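Long-range contacts in manganese lipoxygenase (Gaeumannomyces graminis, PDB 5FX8), which oxygenates linoleic and alpha-linolenic acids at a catalytic manganese ion, giving 11S-hydroperoxides and, as final products, 13R-hydroperoxides: residues 221-226 / 347-352; 227-232 / 497-502; 554-559 / 570-575. One frame throughout, in Å; residues are numbered along the deposited sequence.

Interaction 1 (221-226 / 347-352); sequences KKYTPQ and FGLPAS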
ATOM      1  N   LYS A 221      -1.517  -7.965  26.589  1.00 14.45           N
ATOM      2  CA  LYS A 221      -0.975  -8.008  27.932  1.00 13.19           C
ATOM      3  C   LYS A 221       0.250  -8.918  28.001  1.00 15.38           C
ATOM      4  O   LYS A 221       1.171  -8.667  28.786  1.00 18.34           O
ATOM      5  CB  LYS A 221      -2.100  -8.464  28.844  1.00 13.48           C
ATOM      6  CG  LYS A 221      -1.830  -8.581  30.262  1.00 22.89           C
ATOM      7  CD  LYS A 221      -3.046  -9.174  30.935  1.00 19.30           C
ATOM      8  CE  LYS A 221      -3.498 -10.412  30.186  1.00 20.46           C
ATOM      9  NZ  LYS A 221      -4.535 -11.175  30.916  1.00 25.56           N
ATOM     10  N   LYS A 222       0.292  -9.944  27.144  1.00 15.40           N
ATOM     11  CA  LYS A 222       1.358 -10.937  27.021  1.00 14.41           C
ATOM     12  C   LYS A 222       2.706 -10.364  26.568  1.00 13.25           C
ATOM     13  O   LYS A 222       3.730 -11.029  26.740  1.00 15.97           O
ATOM     14  CB  LYS A 222       0.865 -12.021  26.055  1.00 14.16           C
ATOM     15  CG  LYS A 222       1.888 -12.735  25.245  1.00 14.40           C
ATOM     16  CD  LYS A 222       1.235 -13.671  24.267  1.00 17.60           C
ATOM     17  CE  LYS A 222       2.269 -14.549  23.590  1.00 16.79           C
ATOM     18  NZ  LYS A 222       1.634 -15.613  22.773  1.00 23.95           N
ATOM     19  N   TYR A 223       2.750  -9.144  26.058  1.00 13.54           N
ATOM     20  CA  TYR A 223       3.955  -8.541  25.514  1.00 11.24           C
ATOM     21  C   TYR A 223       4.475  -7.432  26.425  1.00 13.72           C
ATOM     22  O   TYR A 223       3.712  -6.774  27.140  1.00 13.88           O
ATOM     23  CB  TYR A 223       3.684  -7.977  24.116  1.00 13.62           C
ATOM     24  CG  TYR A 223       3.114  -8.999  23.158  1.00 12.77           C
ATOM     25  CD1 TYR A 223       3.747 -10.216  22.966  1.00 11.59           C
ATOM     26  CD2 TYR A 223       1.926  -8.772  22.495  1.00 12.29           C
ATOM     27  CE1 TYR A 223       3.232 -11.137  22.139  1.00 13.97           C
ATOM     28  CE2 TYR A 223       1.398  -9.707  21.648  1.00 13.47           C
ATOM     29  CZ  TYR A 223       2.059 -10.888  21.466  1.00 14.61           C
ATOM     30  OH  TYR A 223       1.558 -11.861  20.631  1.00 20.84           O
ATOM     31  N   THR A 224       5.789  -7.218  26.371  1.00 13.86           N
ATOM     32  CA  THR A 224       6.489  -6.215  27.136  1.00 12.13           C
ATOM     33  C   THR A 224       6.990  -5.119  26.220  1.00 13.76           C
ATOM     34  O   THR A 224       7.716  -5.410  25.266  1.00 14.61           O
ATOM     35  CB  THR A 224       7.675  -6.834  27.865  1.00 12.08           C
ATOM     36  OG1 THR A 224       7.238  -7.995  28.579  1.00 17.22           O
ATOM     37  CG2 THR A 224       8.309  -5.836  28.808  1.00 10.04           C
ATOM     38  N   PRO A 225       6.680  -3.862  26.494  1.00 12.51           N
ATOM     39  CA  PRO A 225       7.143  -2.789  25.623  1.00 11.98           C
ATOM     40  C   PRO A 225       8.655  -2.650  25.629  1.00 15.56           C
ATOM     41  O   PRO A 225       9.347  -3.057  26.563  1.00 19.38           O
ATOM     42  CB  PRO A 225       6.481  -1.551  26.221  1.00 13.20           C
ATOM     43  CG  PRO A 225       5.363  -2.061  26.968  1.00 14.79           C
ATOM     44  CD  PRO A 225       5.803  -3.346  27.545  1.00 13.93           C
ATOM     45  N   GLN A 226       9.162  -2.063  24.554  1.00 15.60           N
ATOM     46  CA  GLN A 226      10.554  -1.679  24.507  1.00 15.49           C
ATOM     47  C   GLN A 226      10.837  -0.631  25.576  1.00 17.22           C
ATOM     48  O   GLN A 226       9.973   0.191  25.886  1.00 23.27           O
ATOM     49  CB  GLN A 226      10.904  -1.096  23.148  1.00 17.71           C
ATOM     50  CG  GLN A 226      10.659  -1.980  21.955  1.00 12.77           C
ATOM     51  CD  GLN A 226      11.156  -1.300  20.730  1.00 16.95           C
ATOM     52  OE1 GLN A 226      12.357  -1.263  20.491  1.00 20.77           O
ATOM     53  NE2 GLN A 226      10.257  -0.710  19.965  1.00 13.32           N
ATOM     54  N   PHE A 347       7.359   1.623  16.781  1.00 11.94           N
ATOM     55  CA  PHE A 347       6.239   1.125  17.552  1.00 11.20           C
ATOM     56  C   PHE A 347       6.655   0.810  18.982  1.00 12.83           C
ATOM     57  O   PHE A 347       7.841   0.660  19.301  1.00 15.72           O
ATOM     58  CB  PHE A 347       5.651  -0.114  16.896  1.00 11.63           C
ATOM     59  CG  PHE A 347       4.895   0.165  15.628  1.00 11.51           C
ATOM     60  CD1 PHE A 347       5.558   0.483  14.458  1.00 11.52           C
ATOM     61  CD2 PHE A 347       3.521   0.071  15.602  1.00 10.36           C
ATOM     62  CE1 PHE A 347       4.855   0.717  13.311  1.00 11.83           C
ATOM     63  CE2 PHE A 347       2.817   0.289  14.453  1.00  9.73           C
ATOM     64  CZ  PHE A 347       3.476   0.614  13.307  1.00 11.29           C
ATOM     65  N   GLY A 348       5.635   0.724  19.843  1.00 10.92           N
ATOM     66  CA  GLY A 348       5.737   0.471  21.256  1.00 10.34           C
ATOM     67  C   GLY A 348       6.217  -0.913  21.614  1.00 12.50           C
ATOM     68  O   GLY A 348       7.167  -1.048  22.378  1.00 20.16           O
ATOM     69  N   LEU A 349       5.594  -1.933  21.070  1.00 12.22           N
ATOM     70  CA  LEU A 349       5.985  -3.313  21.292  1.00 12.26           C
ATOM     71  C   LEU A 349       7.121  -3.724  20.355  1.00 13.24           C
ATOM     72  O   LEU A 349       7.162  -3.306  19.194  1.00 13.09           O
ATOM     73  CB  LEU A 349       4.797  -4.237  21.081  1.00 10.54           C
ATOM     74  CG  LEU A 349       3.609  -4.009  22.004  1.00 11.37           C
ATOM     75  CD1 LEU A 349       2.711  -5.192  21.951  1.00 12.92           C
ATOM     76  CD2 LEU A 349       4.043  -3.781  23.424  1.00 12.66           C
ATOM     77  N   PRO A 350       8.043  -4.559  20.829  1.00 13.30           N
ATOM     78  CA  PRO A 350       9.186  -4.954  19.995  1.00 13.04           C
ATOM     79  C   PRO A 350       8.751  -5.830  18.835  1.00 14.30           C
ATOM     80  O   PRO A 350       7.676  -6.436  18.850  1.00 17.72           O
ATOM     81  CB  PRO A 350      10.077  -5.744  20.962  1.00 11.07           C
ATOM     82  CG  PRO A 350       9.130  -6.344  21.914  1.00 10.69           C
ATOM     83  CD  PRO A 350       8.025  -5.299  22.103  1.00 12.67           C
ATOM     84  N   ALA A 351       9.638  -5.916  17.835  1.00 12.11           N
ATOM     85  CA  ALA A 351       9.375  -6.721  16.647  1.00 11.39           C
ATOM     86  C   ALA A 351       9.114  -8.176  16.991  1.00 14.66           C
ATOM     87  O   ALA A 351       8.374  -8.853  16.266  1.00 18.12           O
ATOM     88  CB  ALA A 351      10.533  -6.632  15.664  1.00 10.95           C
ATOM     89  N   SER A 352       9.693  -8.677  18.083  1.00 12.50           N
ATOM     90  CA  SER A 352       9.474 -10.068  18.452  1.00 12.04           C
ATOM     91  C   SER A 352       8.024 -10.317  18.843  1.00 16.23           C
ATOM     92  O   SER A 352       7.483 -11.407  18.599  1.00 19.97           O
ATOM     93  CB  SER A 352      10.395 -10.437  19.606  1.00 14.55           C
ATOM     94  OG  SER A 352      10.164  -9.545  20.673  1.00 19.97           O
TER
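L349 packs its two methyl groups against Y223 and P225: CD1 lies 3.7 Å from Y223 CB, and CD2 lies 3.9 Å from P225 CA. The contact belongs to the largely helical catalytic domain of a lipoxygenase. Here the loop between strands 212-216 and 235-241 runs over the short connection between helices 342-346 and 351-363. The nearest CA atoms, those of P225 and L349, are 4.5 Å apart, evidence of two backbones passing close together with little side chain between them.

Although the CB of L349 points away from the loop, CG stands beside the backbone N (chi1 -61°) and the branch bends back to bring both methyls to it. The side chains of L349 and Y223 cross at about a right angle. CD1 touches both the CB of the tyrosine and the near ring atom CD2, while the rest of the ring continues past it to pack on A353 and F357 of helix 351-363, with OH hydrogen-bonded to D356. P350, at the N-cap position of that helix, presents CD to T224 O at 3.2 Å and CB to the CG of Q226.

The polar part is carried by Q226. Its backbone N donates to G348 O, 3.1 Å away, with an N-H...O angle of 165°, so the bond is nearly straight. Beyond CG the glutamine is extended, which carries the amide past G348 to the end of helix 342-346, where NE2 also bonds to D344 O. The side chain of F347, the first residue to leave that helix, stacks with W343 and comes within about 12 Å of the manganese. Its carbonyl faces the loop instead: Q226 NE2 reaches F347 O at 2.9 Å, but the bend at the hydrogen, 120°, makes this bond weak.

Interaction 2 (227-232 / 497-502); sequences PGRYAA and PAALYA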
ATOM      1  N   PRO A 227      12.046  -0.613  26.124  1.00 19.58           N
ATOM      2  CA  PRO A 227      12.391   0.408  27.125  1.00 18.03           C
ATOM      3  C   PRO A 227      12.165   1.819  26.605  1.00 16.52           C
ATOM      4  O   PRO A 227      12.429   2.125  25.444  1.00 18.96           O
ATOM      5  CB  PRO A 227      13.877   0.142  27.404  1.00 20.48           C
ATOM      6  CG  PRO A 227      14.351  -0.695  26.248  1.00 22.07           C
ATOM      7  CD  PRO A 227      13.172  -1.510  25.826  1.00 18.36           C
ATOM      8  N   GLY A 228      11.682   2.689  27.484  1.00 16.69           N
ATOM      9  CA  GLY A 228      11.269   4.012  27.080  1.00 17.73           C
ATOM     10  C   GLY A 228       9.927   4.067  26.374  1.00 22.75           C
ATOM     11  O   GLY A 228       9.462   5.166  26.061  1.00 23.53           O
ATOM     12  N   ARG A 229       9.305   2.908  26.116  1.00 19.93           N
ATOM     13  CA  ARG A 229       7.999   2.747  25.508  1.00 19.55           C
ATOM     14  C   ARG A 229       7.041   2.082  26.474  1.00 19.70           C
ATOM     15  O   ARG A 229       7.431   1.304  27.344  1.00 15.77           O
ATOM     16  CB  ARG A 229       8.050   1.884  24.259  1.00 18.87           C
ATOM     17  CG  ARG A 229       9.086   2.332  23.289  1.00 18.54           C
ATOM     18  CD  ARG A 229       8.891   3.748  22.791  1.00 18.00           C
ATOM     19  NE  ARG A 229       9.893   4.115  21.820  1.00 20.30           N
ATOM     20  CZ  ARG A 229      10.998   4.811  22.123  1.00 26.48           C
ATOM     21  NH1 ARG A 229      11.305   5.202  23.352  1.00 26.34           N
ATOM     22  NH2 ARG A 229      11.852   5.111  21.178  1.00 23.24           N
ATOM     23  N   TYR A 230       5.769   2.374  26.274  1.00 16.17           N
ATOM     24  CA  TYR A 230       4.743   1.854  27.142  1.00 16.56           C
ATOM     25  C   TYR A 230       3.534   1.493  26.296  1.00 17.36           C
ATOM     26  O   TYR A 230       3.420   1.909  25.145  1.00 16.11           O
ATOM     27  CB  TYR A 230       4.403   2.879  28.211  1.00 18.98           C
ATOM     28  CG  TYR A 230       5.611   3.426  28.896  1.00 17.87           C
ATOM     29  CD1 TYR A 230       6.300   4.510  28.375  1.00 18.25           C
ATOM     30  CD2 TYR A 230       6.065   2.860  30.075  1.00 19.41           C
ATOM     31  CE1 TYR A 230       7.404   5.003  29.001  1.00 19.74           C
ATOM     32  CE2 TYR A 230       7.158   3.355  30.723  1.00 17.47           C
ATOM     33  CZ  TYR A 230       7.827   4.421  30.191  1.00 19.58           C
ATOM     34  OH  TYR A 230       8.931   4.909  30.847  1.00 22.59           O
ATOM     35  N   ALA A 231       2.629   0.710  26.876  1.00 17.14           N
ATOM     36  CA  ALA A 231       1.466   0.234  26.142  1.00 16.13           C
ATOM     37  C   ALA A 231       0.496  -0.422  27.108  1.00 17.05           C
ATOM     38  O   ALA A 231       0.911  -0.957  28.134  1.00 19.57           O
ATOM     39  CB  ALA A 231       1.865  -0.765  25.053  1.00 15.04           C
ATOM     40  N   ALA A 232      -0.791  -0.411  26.756  1.00 16.90           N
ATOM     41  CA  ALA A 232      -1.822  -1.045  27.564  1.00 17.44           C
ATOM     42  C   ALA A 232      -2.258  -2.342  26.892  1.00 16.01           C
ATOM     43  O   ALA A 232      -1.547  -2.876  26.044  1.00 21.88           O
ATOM     44  CB  ALA A 232      -2.987  -0.075  27.790  1.00 16.99           C
ATOM     45  N   PRO A 497      -1.037   7.016  17.976  1.00 11.22           N
ATOM     46  CA  PRO A 497       0.425   6.894  18.029  1.00 11.41           C
ATOM     47  C   PRO A 497       0.924   5.458  17.955  1.00 11.66           C
ATOM     48  O   PRO A 497       0.376   4.541  18.566  1.00 11.55           O
ATOM     49  CB  PRO A 497       0.763   7.514  19.385  1.00 11.52           C
ATOM     50  CG  PRO A 497      -0.393   7.217  20.208  1.00 14.65           C
ATOM     51  CD  PRO A 497      -1.618   7.187  19.311  1.00 13.23           C
ATOM     52  N   ALA A 498       1.989   5.268  17.181  1.00 10.45           N
ATOM     53  CA  ALA A 498       2.607   3.956  17.112  1.00 10.85           C
ATOM     54  C   ALA A 498       3.150   3.502  18.463  1.00 12.93           C
ATOM     55  O   ALA A 498       3.152   2.309  18.756  1.00 12.41           O
ATOM     56  CB  ALA A 498       3.718   3.971  16.084  1.00 11.06           C
ATOM     57  N   ALA A 499       3.594   4.426  19.307  1.00 13.27           N
ATOM     58  CA  ALA A 499       4.094   4.061  20.617  1.00 13.12           C
ATOM     59  C   ALA A 499       3.635   5.075  21.654  1.00 16.91           C
ATOM     60  O   ALA A 499       3.363   6.230  21.332  1.00 14.34           O
ATOM     61  CB  ALA A 499       5.625   3.977  20.620  1.00 13.20           C
ATOM     62  N   LEU A 500       3.582   4.645  22.910  1.00 16.14           N
ATOM     63  CA  LEU A 500       3.351   5.560  24.022  1.00 17.91           C
ATOM     64  C   LEU A 500       4.659   5.806  24.761  1.00 18.68           C
ATOM     65  O   LEU A 500       5.426   4.872  25.011  1.00 18.20           O
ATOM     66  CB  LEU A 500       2.304   5.014  24.983  1.00 17.05           C
ATOM     67  CG  LEU A 500       1.004   4.512  24.355  1.00 17.61           C
ATOM     68  CD1 LEU A 500       0.060   4.094  25.460  1.00 21.45           C
ATOM     69  CD2 LEU A 500       0.368   5.582  23.488  1.00 15.69           C
ATOM     70  N   TYR A 501       4.901   7.063  25.120  1.00 18.21           N
ATOM     71  CA  TYR A 501       6.195   7.511  25.603  1.00 16.94           C
ATOM     72  C   TYR A 501       6.165   7.892  27.076  1.00 19.64           C
ATOM     73  O   TYR A 501       7.137   8.431  27.588  1.00 20.80           O
ATOM     74  CB  TYR A 501       6.697   8.670  24.733  1.00 20.11           C
ATOM     75  CG  TYR A 501       7.083   8.225  23.330  1.00 20.58           C
ATOM     76  CD1 TYR A 501       6.128   8.150  22.327  1.00 19.21           C
ATOM     77  CD2 TYR A 501       8.393   7.843  23.018  1.00 18.39           C
ATOM     78  CE1 TYR A 501       6.447   7.743  21.074  1.00 15.77           C
ATOM     79  CE2 TYR A 501       8.723   7.429  21.752  1.00 18.28           C
ATOM     80  CZ  TYR A 501       7.726   7.378  20.793  1.00 19.72           C
ATOM     81  OH  TYR A 501       7.971   6.972  19.523  1.00 27.14           O
ATOM     82  N   ALA A 502       5.089   7.586  27.774  1.00 20.91           N
ATOM     83  CA  ALA A 502       5.001   7.846  29.191  1.00 18.37           C
ATOM     84  C   ALA A 502       4.236   6.696  29.815  1.00 19.65           C
ATOM     85  O   ALA A 502       3.386   6.091  29.161  1.00 23.13           O
ATOM     86  CB  ALA A 502       4.302   9.181  29.483  1.00 18.96           C
TER
HETATM   87  O   HOH W   1       3.045   1.541  22.553  1.00 20.66           O
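R229 lays its guanidinium against the ring of Y501, with Y501 CE2 over the centre of one guanidinium face and 3.5 Å from R229 CZ. The two planes are 41° apart, too inclined for a parallel stack, and the side chains run side by side in the same direction. Y230 offers a ring face to backbone instead: A502 C sits 3.3 Å from Y230 CD1, displaced toward the rim.

Between these side chains, Y230 and L500 form a single antiparallel bridge, a hydrogen-bonded pair. Y230 N donates to L500 O at 2.8 Å, with the donor tilted 28° from the carbonyl plane, and R229 CA adds a CH...O approach to the same oxygen. The other half of the pair is bridged by water, which donates to Y230 O and accepts from L500 N at 3.2 Å.

Further out, a bend at chi2 folds the arginine back along its own chain, where NH1 makes a weak bond to G228 O. L500 packs on M277 and N280 of helix 268-305, and Y501 rests on P524, so the bridge joins two loops beside that long helix.

The touching parts, 228-231 and 499-502, run at 108° to each other, which fits an isolated bridge rather than the start of a sheet. Its chemistry is mixed: one direct backbone bond, one water-mediated link and a guanidinium face against one ring atom, a packing contact whose oblique geometry does not match a cation-pi stack over the ring face.

Interaction 3 (554-559 / 570-575); sequences AFAAPD and AANARF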
ATOM      1  N   ALA A 554      -7.044  -4.143 -12.727  1.00  8.47           N
ATOM      2  CA  ALA A 554      -6.629  -5.447 -12.216  1.00  7.78           C
ATOM      3  C   ALA A 554      -6.653  -6.518 -13.290  1.00  7.62           C
ATOM      4  O   ALA A 554      -5.752  -7.352 -13.343  1.00 12.07           O
ATOM      5  CB  ALA A 554      -7.501  -5.884 -11.053  1.00  6.61           C
ATOM      6  N   PHE A 555      -7.682  -6.539 -14.133  1.00  7.80           N
ATOM      7  CA  PHE A 555      -7.848  -7.632 -15.081  1.00  7.94           C
ATOM      8  C   PHE A 555      -7.498  -7.221 -16.492  1.00 14.40           C
ATOM      9  O   PHE A 555      -7.709  -7.992 -17.428  1.00  7.91           O
ATOM     10  CB  PHE A 555      -9.270  -8.188 -15.010  1.00  7.15           C
ATOM     11  CG  PHE A 555      -9.669  -8.540 -13.642  1.00  6.69           C
ATOM     12  CD1 PHE A 555      -9.037  -9.557 -12.977  1.00  6.05           C
ATOM     13  CD2 PHE A 555     -10.620  -7.811 -12.986  1.00  7.99           C
ATOM     14  CE1 PHE A 555      -9.357  -9.860 -11.704  1.00  5.25           C
ATOM     15  CE2 PHE A 555     -10.946  -8.112 -11.714  1.00  7.69           C
ATOM     16  CZ  PHE A 555     -10.305  -9.150 -11.062  1.00  5.62           C
ATOM     17  N   ALA A 556      -6.917  -6.042 -16.635  1.00  7.58           N
ATOM     18  CA  ALA A 556      -6.653  -5.398 -17.892  1.00  6.75           C
ATOM     19  C   ALA A 556      -5.232  -5.596 -18.337  1.00 13.94           C
ATOM     20  O   ALA A 556      -4.735  -4.804 -19.125  1.00 15.43           O
ATOM     21  CB  ALA A 556      -6.959  -3.917 -17.762  1.00  5.51           C
ATOM     22  N   ALA A 557      -4.548  -6.587 -17.809  1.00  7.51           N
ATOM     23  CA  ALA A 557      -3.221  -6.900 -18.275  1.00  7.84           C
ATOM     24  C   ALA A 557      -3.263  -7.308 -19.736  1.00 11.03           C
ATOM     25  O   ALA A 557      -3.992  -8.241 -20.087  1.00 16.24           O
ATOM     26  CB  ALA A 557      -2.633  -8.042 -17.474  1.00  7.88           C
ATOM     27  N   PRO A 558      -2.421  -6.724 -20.587  1.00 12.44           N
ATOM     28  CA  PRO A 558      -2.451  -7.071 -22.019  1.00 13.18           C
ATOM     29  C   PRO A 558      -2.311  -8.552 -22.316  1.00 15.06           C
ATOM     30  O   PRO A 558      -2.971  -9.041 -23.232  1.00 16.36           O
ATOM     31  CB  PRO A 558      -1.279  -6.265 -22.574  1.00 11.55           C
ATOM     32  CG  PRO A 558      -1.171  -5.101 -21.639  1.00 10.76           C
ATOM     33  CD  PRO A 558      -1.427  -5.681 -20.295  1.00 12.30           C
ATOM     34  N   ASP A 559      -1.486  -9.286 -21.580  1.00 14.83           N
ATOM     35  CA  ASP A 559      -1.351 -10.713 -21.851  1.00 16.01           C
ATOM     36  C   ASP A 559      -2.600 -11.490 -21.470  1.00 15.69           C
ATOM     37  O   ASP A 559      -2.899 -12.517 -22.085  1.00 15.07           O
ATOM     38  CB  ASP A 559      -0.140 -11.259 -21.123  1.00 24.80           C
ATOM     39  CG  ASP A 559       1.133 -10.532 -21.511  1.00 45.55           C
ATOM     40  OD1 ASP A 559       1.235 -10.064 -22.676  1.00 40.55           O
ATOM     41  OD2 ASP A 559       2.036 -10.416 -20.653  1.00 59.83           O
ATOM     42  N   ALA A 570     -14.856  -8.750 -22.335  1.00  9.59           N
ATOM     43  CA  ALA A 570     -16.122  -8.108 -22.020  1.00  9.61           C
ATOM     44  C   ALA A 570     -16.313  -7.995 -20.514  1.00 11.42           C
ATOM     45  O   ALA A 570     -16.816  -6.977 -20.020  1.00 15.35           O
ATOM     46  CB  ALA A 570     -17.272  -8.880 -22.663  1.00  9.54           C
ATOM     47  N   ALA A 571     -15.925  -9.029 -19.758  1.00  9.04           N
ATOM     48  CA  ALA A 571     -16.031  -8.910 -18.306  1.00  8.79           C
ATOM     49  C   ALA A 571     -15.085  -7.839 -17.789  1.00  8.58           C
ATOM     50  O   ALA A 571     -15.421  -7.100 -16.861  1.00  8.64           O
ATOM     51  CB  ALA A 571     -15.770 -10.248 -17.620  1.00  8.33           C
ATOM     52  N   ASN A 572     -13.924  -7.706 -18.425  1.00  8.50           N
ATOM     53  CA  ASN A 572     -12.981  -6.674 -18.041  1.00  8.65           C
ATOM     54  C   ASN A 572     -13.533  -5.282 -18.279  1.00 16.02           C
ATOM     55  O   ASN A 572     -13.339  -4.392 -17.451  1.00 17.65           O
ATOM     56  CB  ASN A 572     -11.673  -6.829 -18.795  1.00  7.86           C
ATOM     57  CG  ASN A 572     -10.702  -5.733 -18.442  1.00 14.56           C
ATOM     58  OD1 ASN A 572     -10.350  -5.577 -17.284  1.00 16.90           O
ATOM     59  ND2 ASN A 572     -10.267  -4.969 -19.422  1.00 13.52           N
ATOM     60  N   ALA A 573     -14.177  -5.053 -19.420  1.00  9.08           N
ATOM     61  CA  ALA A 573     -14.692  -3.722 -19.686  1.00  9.41           C
ATOM     62  C   ALA A 573     -15.840  -3.393 -18.755  1.00 10.27           C
ATOM     63  O   ALA A 573     -15.974  -2.252 -18.299  1.00 18.12           O
ATOM     64  CB  ALA A 573     -15.130  -3.608 -21.142  1.00 11.84           C
ATOM     65  N   ARG A 574     -16.682  -4.374 -18.456  1.00  9.72           N
ATOM     66  CA  ARG A 574     -17.727  -4.097 -17.490  1.00 10.70           C
ATOM     67  C   ARG A 574     -17.130  -3.790 -16.119  1.00 12.30           C
ATOM     68  O   ARG A 574     -17.637  -2.930 -15.391  1.00 11.66           O
ATOM     69  CB  ARG A 574     -18.694  -5.263 -17.427  1.00 10.07           C
ATOM     70  CG  ARG A 574     -19.810  -5.114 -16.418  1.00 12.69           C
ATOM     71  CD  ARG A 574     -20.717  -3.930 -16.663  1.00 16.41           C
ATOM     72  NE  ARG A 574     -21.833  -3.894 -15.711  1.00 23.15           N
ATOM     73  CZ  ARG A 574     -23.019  -4.495 -15.910  1.00 24.60           C
ATOM     74  NH1 ARG A 574     -23.257  -5.188 -17.017  1.00 18.84           N
ATOM     75  NH2 ARG A 574     -23.967  -4.416 -14.988  1.00 23.21           N
ATOM     76  N   PHE A 575     -16.031  -4.464 -15.768  1.00 12.00           N
ATOM     77  CA  PHE A 575     -15.401  -4.225 -14.474  1.00 11.14           C
ATOM     78  C   PHE A 575     -14.781  -2.838 -14.411  1.00 11.22           C
ATOM     79  O   PHE A 575     -14.880  -2.163 -13.389  1.00 11.12           O
ATOM     80  CB  PHE A 575     -14.364  -5.308 -14.196  1.00  9.38           C
ATOM     81  CG  PHE A 575     -13.624  -5.121 -12.911  1.00  9.75           C
ATOM     82  CD1 PHE A 575     -14.221  -5.431 -11.697  1.00  9.26           C
ATOM     83  CD2 PHE A 575     -12.321  -4.646 -12.907  1.00  9.66           C
ATOM     84  CE1 PHE A 575     -13.524  -5.261 -10.510  1.00  9.14           C
ATOM     85  CE2 PHE A 575     -11.617  -4.482 -11.716  1.00  8.58           C
ATOM     86  CZ  PHE A 575     -12.213  -4.783 -10.526  1.00  8.32           C
TER
HETATM   87  O   HOH W   2      -9.455  -4.496 -14.813  1.00 12.27           O
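Two successive helices of the lipoxygenase fold, 558-563 and 566-587, are linked so that the turn leading into the first lies against the second. Only ten residues separate the two segments, eight of them helical, so the short helix carries the chain out and the longer one returns it past F555.

F555 and F575 form the apolar half of the contact, a T-shaped pair. The edge of F555 points at the face of F575, with ring centroids 4.9 Å apart and planes at 68°. F555 CE2 lies over the centre of the F575 ring, and F555 CD2 approaches F575 CD2 to 3.6 Å. One face of the F555 ring is covered by the CB of its own neighbour, A554. The pair continues into helix 396-420, where F555 stacks with F411 and F575 packs on I408.

N572, one helical turn before F575, forms the polar half. Three residues apart, they leave the same side of the helix; CG opposite the backbone N (chi1 178° in each) then extends each side chain toward the turn. OD1 of N572 lies 3.4 Å from F555 C, while its ND2 lies alongside A556 CB at 3.8 Å. A water completes the link: it donates to N572 OD1 at 2.8 Å and accepts from F555 N at 2.8 Å. The carbonyl of F555 is served separately, by Y568 OH.

The amide oxygen and the turn's backbone NH thus meet through water inside a buried contact. One water gives each of F555 N and N572 OD1 a hydrogen-bond partner, and the asparagine buries as much as F575, so aromatic and polar packing share the contact.

How the interactions relate
Interactions 1 and 2 are one continuous patch: segments 221-226 and 227-232 are consecutive in the same loop, their contact centres are 9 Å apart, and G348 N probably bonds to A498 O at 3.1 Å, joining the two partner segments as well. Both are partly buried and rely on backbone hydrogen bonds, though interaction 2 adds a water and an arginine-tyrosine contact. Interaction 3 lies on the opposite side of the chain's centre, about 44 Å from interaction 1 between centres. It is the more buried contact, local in sequence, and depends on aromatic packing with a water-mediated link, whereas 221-226/347-352 and 227-232/497-502 join distant sequence regions.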